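Local coordinates for effector protein HopAB2 (Pseudomonas syringae, PDB 2FD4) that acts as a type III effector whose C-terminal U-box-like E3 ubiquitin ligase domain suppresses programmed cell death in susceptible plants, and is recognised by the tomato resistance protein Pto, at residues P68-T71 against S72-Y75; K98-P102 against M103-T107. All coordinates share one frame; numbering follows the deposited sequence.

Contact 1 (P68-T71 against S72-Y75); sequences PTDT and SQPY
Thr69 and Gln73 meet at the open end of a tight surface turn, their side chains crossing at about a right angle. The contact is made by the Thr69 hydroxyl, whose OG1 lies 3.8 Å from Gln73 CG and 3.9 Å from Gln73 CB, so an oxygen packs against the aliphatic root of the glutamine. OG1 stands opposite the Thr69 backbone N (chi1 174°) and thereby faces the returning chain. Gln73 turns CG away from its own carbonyl carbon and then bends at chi2 (-81°), so that CB and CG, rather than the terminal amide, do the touching. Between these two residues the backbone makes a beta turn, Asp70 to Gln73, closest to type II though distorted, with Ser72 at positive phi. Its closing bond runs from Gln73 N to Asp70 O, 3.2 Å; it is fairly straight at hydrogen, but the donor sits well above the carbonyl plane, 47° out of it. The Asp70 carboxylate folds back over the turn and brings OD1 to 3.1 Å from Gln73 N, a weak second bond that is doubtful because OD1 is modelled too near its surroundings. Thr71 and Ser72 form the corner, their CB atoms pointing outward from the turn, and both touch a neighbouring molecule in the crystal, which may influence how they are held. Outside the turn, Gln73 O accepts a hydrogen bond from Arg18 NH1, while Thr69 bonds through its backbone to Lys115, tying the turn to strand 18-21 and helix 113-116.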
loop_
_atom_site.group_PDB
_atom_site.type_symbol
_atom_site.label_atom_id
_atom_site.label_comp_id
_atom_site.label_asym_id
_atom_site.label_seq_id
_atom_site.Cartn_x
_atom_site.Cartn_y
_atom_site.Cartn_z
ATOM N N PRO A 68 -12.984 3.397 -0.212
ATOM C CA PRO A 68 -12.875 2.560 0.969
ATOM C C PRO A 68 -13.994 1.519 1.117
ATOM O O PRO A 68 -15.146 1.748 0.701
ATOM C CB PRO A 68 -12.957 3.578 2.102
ATOM C CG PRO A 68 -13.824 4.612 1.616
ATOM C CD PRO A 68 -13.553 4.722 0.128
ATOM N N THR A 69 -13.679 0.378 1.715
ATOM C CA THR A 69 -14.722 -0.516 2.175
ATOM C C THR A 69 -14.332 -1.078 3.504
ATOM O O THR A 69 -13.133 -1.187 3.823
ATOM C CB THR A 69 -15.007 -1.691 1.219
ATOM O OG1 THR A 69 -15.953 -2.591 1.835
ATOM C CG2 THR A 69 -13.750 -2.448 0.866
ATOM N N ASP A 70 -15.364 -1.438 4.260
ATOM C CA ASP A 70 -15.177 -1.869 5.631
ATOM C C ASP A 70 -14.077 -2.894 5.628
ATOM O O ASP A 70 -13.900 -3.732 4.622
ATOM C CB ASP A 70 -16.486 -2.384 6.286
ATOM C CG ASP A 70 -16.741 -3.894 6.028
ATOM O OD1 ASP A 70 -16.441 -4.308 4.836
ATOM O OD2 ASP A 70 -17.271 -4.655 6.998
ATOM N N THR A 71 -13.302 -2.758 6.782
ATOM C CA THR A 71 -12.270 -3.692 7.110
ATOM C C THR A 71 -12.848 -5.113 7.215
ATOM O O THR A 71 -13.497 -5.522 8.191
ATOM C CB THR A 71 -11.534 -3.248 8.372
ATOM O OG1 THR A 71 -12.380 -2.367 9.148
ATOM C CG2 THR A 71 -10.297 -2.524 7.979
ATOM N N SER A 72 -12.712 -5.736 6.061
ATOM C CA SER A 72 -12.950 -7.122 5.714
ATOM C C SER A 72 -14.376 -7.505 5.279
ATOM O O SER A 72 -15.087 -8.291 5.869
ATOM C CB SER A 72 -12.235 -8.087 6.612
ATOM O OG SER A 72 -11.601 -9.073 5.796
ATOM N N GLN A 73 -14.749 -6.831 4.205
ATOM C CA GLN A 73 -15.178 -7.452 2.968
ATOM C C GLN A 73 -13.863 -7.655 2.206
ATOM O O GLN A 73 -13.015 -6.699 2.137
ATOM C CB GLN A 73 -16.013 -6.476 2.122
ATOM C CG GLN A 73 -17.322 -6.070 2.718
ATOM C CD GLN A 73 -18.415 -7.103 2.495
ATOM O OE1 GLN A 73 -18.320 -7.968 1.605
ATOM N NE2 GLN A 73 -19.470 -7.011 3.302
ATOM N N PRO A 74 -13.637 -8.839 1.607
ATOM C CA PRO A 74 -12.488 -8.877 0.657
ATOM C C PRO A 74 -12.548 -7.936 -0.595
ATOM O O PRO A 74 -13.631 -7.445 -0.969
ATOM C CB PRO A 74 -12.422 -10.350 0.227
ATOM C CG PRO A 74 -13.130 -11.098 1.291
ATOM C CD PRO A 74 -14.242 -10.181 1.775
ATOM N N TYR A 75 -11.386 -7.703 -1.209
ATOM C CA TYR A 75 -11.273 -6.792 -2.387
ATOM C C TYR A 75 -12.350 -7.089 -3.456
ATOM O O TYR A 75 -12.635 -8.247 -3.732
ATOM C CB TYR A 75 -9.870 -6.863 -3.036
ATOM C CG TYR A 75 -9.806 -6.001 -4.297
ATOM C CD1 TYR A 75 -9.658 -4.628 -4.201
ATOM C CD2 TYR A 75 -10.025 -6.562 -5.562
ATOM C CE1 TYR A 75 -9.629 -3.809 -5.363
ATOM C CE2 TYR A 75 -10.025 -5.754 -6.732
ATOM C CZ TYR A 75 -9.844 -4.397 -6.616
ATOM O OH TYR A 75 -9.842 -3.604 -7.755
#

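Contact 2 (K98-P102 against M103-T107); sequences KPEHP and MTRET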
loop_
_atom_site.group_PDB
_atom_site.type_symbol
_atom_site.label_atom_id
_atom_site.label_comp_id
_atom_site.label_asym_id
_atom_site.label_seq_id
_atom_site.Cartn_x
_atom_site.Cartn_y
_atom_site.Cartn_z
ATOM N N LYS A 98 1.139 15.033 4.131
ATOM C CA LYS A 98 -0.095 15.425 3.424
ATOM C C LYS A 98 -1.081 14.272 3.577
ATOM O O LYS A 98 -0.938 13.301 2.868
ATOM C CB LYS A 98 0.272 15.597 1.943
ATOM C CG LYS A 98 -0.633 16.407 1.083
ATOM C CD LYS A 98 -0.284 16.210 -0.408
ATOM C CE LYS A 98 -0.515 17.471 -1.192
ATOM N NZ LYS A 98 -0.612 17.182 -2.663
ATOM N N PRO A 99 -2.032 14.342 4.542
ATOM C CA PRO A 99 -2.893 13.209 4.793
ATOM C C PRO A 99 -4.047 13.087 3.806
ATOM O O PRO A 99 -5.210 13.347 4.153
ATOM C CB PRO A 99 -3.361 13.426 6.231
ATOM C CG PRO A 99 -3.380 14.908 6.392
ATOM C CD PRO A 99 -2.289 15.446 5.493
ATOM N N GLU A 100 -3.701 12.741 2.581
ATOM C CA GLU A 100 -4.661 12.728 1.493
ATOM C C GLU A 100 -4.276 11.647 0.501
ATOM O O GLU A 100 -3.097 11.331 0.285
ATOM C CB GLU A 100 -4.822 14.094 0.891
ATOM C CG GLU A 100 -3.905 14.419 -0.209
ATOM C CD GLU A 100 -4.056 15.849 -0.692
ATOM O OE1 GLU A 100 -4.923 16.608 -0.180
ATOM O OE2 GLU A 100 -3.310 16.222 -1.632
ATOM N N HIS A 101 -5.285 10.989 -0.010
ATOM C CA HIS A 101 -5.038 9.906 -0.927
ATOM C C HIS A 101 -4.225 10.476 -2.131
ATOM O O HIS A 101 -4.522 11.514 -2.687
ATOM C CB HIS A 101 -6.391 9.329 -1.306
ATOM C CG HIS A 101 -6.304 8.168 -2.240
ATOM N ND1 HIS A 101 -6.885 6.943 -1.986
ATOM C CD2 HIS A 101 -5.778 8.091 -3.480
ATOM C CE1 HIS A 101 -6.651 6.140 -3.008
ATOM N NE2 HIS A 101 -6.003 6.821 -3.941
ATOM N N PRO A 102 -3.169 9.806 -2.488
ATOM C CA PRO A 102 -2.264 10.341 -3.504
ATOM C C PRO A 102 -2.897 10.508 -4.891
ATOM O O PRO A 102 -2.359 11.301 -5.706
ATOM C CB PRO A 102 -1.158 9.293 -3.517
ATOM C CG PRO A 102 -1.765 8.063 -3.062
ATOM C CD PRO A 102 -2.671 8.516 -1.975
ATOM N N MET A 103 -4.012 9.800 -5.177
ATOM C CA MET A 103 -4.764 10.036 -6.428
ATOM C C MET A 103 -6.109 10.765 -6.322
ATOM O O MET A 103 -6.416 11.525 -7.194
ATOM C CB MET A 103 -4.866 8.767 -7.259
ATOM C CG MET A 103 -3.424 8.358 -7.744
ATOM S SD MET A 103 -3.323 6.634 -8.286
ATOM C CE MET A 103 -4.645 6.563 -9.501
ATOM N N THR A 104 -6.921 10.490 -5.296
ATOM C CA THR A 104 -8.271 11.089 -5.195
ATOM C C THR A 104 -8.238 12.330 -4.335
ATOM O O THR A 104 -9.187 13.152 -4.367
ATOM C CB THR A 104 -9.241 10.143 -4.571
ATOM O OG1 THR A 104 -8.849 9.898 -3.215
ATOM C CG2 THR A 104 -9.248 8.832 -5.331
ATOM N N ARG A 105 -7.180 12.442 -3.530
ATOM C CA ARG A 105 -7.040 13.491 -2.551
ATOM C C ARG A 105 -8.064 13.491 -1.422
ATOM O O ARG A 105 -8.138 14.434 -0.659
ATOM C CB ARG A 105 -7.016 14.847 -3.211
ATOM C CG ARG A 105 -5.894 15.012 -4.173
ATOM C CD ARG A 105 -5.745 16.486 -4.539
ATOM N NE ARG A 105 -5.547 17.331 -3.342
ATOM C CZ ARG A 105 -5.580 18.665 -3.330
ATOM N NH1 ARG A 105 -5.787 19.351 -4.441
ATOM N NH2 ARG A 105 -5.404 19.322 -2.190
ATOM N N GLU A 106 -8.768 12.377 -1.237
ATOM C CA GLU A 106 -9.662 12.239 -0.106
ATOM C C GLU A 106 -8.822 11.946 1.119
ATOM O O GLU A 106 -7.732 11.373 1.004
ATOM C CB GLU A 106 -10.685 11.138 -0.351
ATOM C CG GLU A 106 -11.497 11.332 -1.652
ATOM C CD GLU A 106 -12.258 12.663 -1.712
ATOM O OE1 GLU A 106 -12.604 13.204 -0.634
ATOM O OE2 GLU A 106 -12.539 13.172 -2.845
ATOM N N THR A 107 -9.305 12.368 2.287
ATOM C CA THR A 107 -8.537 12.200 3.534
ATOM C C THR A 107 -8.104 10.761 3.675
ATOM O O THR A 107 -8.925 9.846 3.562
ATOM C CB THR A 107 -9.353 12.559 4.779
ATOM O OG1 THR A 107 -9.853 13.899 4.668
ATOM C CG2 THR A 107 -8.489 12.406 6.040
#
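Glu100 places CG between its backbone N and carbonyl carbon (chi1 89°) and then runs extended, while Arg105 bends at chi3 (56°); the two chains end side by side, pointing the same way. They lie on a hairpin-like loop of the U-box-like domain, in which 98-102 and 103-107 run nearly antiparallel and Glu100 is joined to Thr107 by a single beta bridge. The salt bridge between them is a loose fork: Arg105 NE lies 3.0 Å from Glu100 OE2 and 3.3 Å from Glu100 OE1, with all its hydrogen bonds weak and the carboxylate and guanidinium planes 56° apart. Lys98 NZ makes a second salt bridge to Glu100 OE2, its hydrogen bond of 3.0 Å also weak, so one carboxylate gathers two positive groups, which would probably favour its ionised form. Next to this network the backbone closes firmly, His101 N giving a short, nearly straight bond of 2.7 Å to Glu106 O. At the bend, Arg105 N returns to His101 O at 2.9 Å, with Arg105 itself in a left-handed conformation. The buried His101 ring lies inside the bend: Met103 N comes to its edge in the ring plane near CD2, and Thr104 CG2 sits over one face in a CH-pi contact, 4.1 Å from the ring centroid. ND1 of this ring has no polar partner in the model. Pro102, inferred to bind the E2 enzyme, packs its ring on Phe48 and Phe94, two further inferred E2-binding residues. Thr104 forms an ST turn, its OG1 accepting an almost straight 3.2 Å hydrogen bond from Glu106 N.

In the fold
Contact 1 precedes contact 2 along the chain, both within the E3 ligase domain. Contact 1 occupies the loop between strands 61-65 and 83-87; contact 2 follows helix 88-97 and leads toward helix 113-116. Their centres are about 18 Å apart and their nearest atoms about 7 Å, without touching. The same elements nevertheless border both: Pro68 and Thr71 pack on helix 113-116, just beyond Asn112, which bonds to Thr107 O, and strand 61-65, which runs into the loop of contact 1, meets His101 and Pro102 through Leu64. Contact 2 holds Pro102, one of three inferred E2-binding residues, and Lys98, at the end of the region required for ligase activity (81-98); contact 1 lies away from these sites.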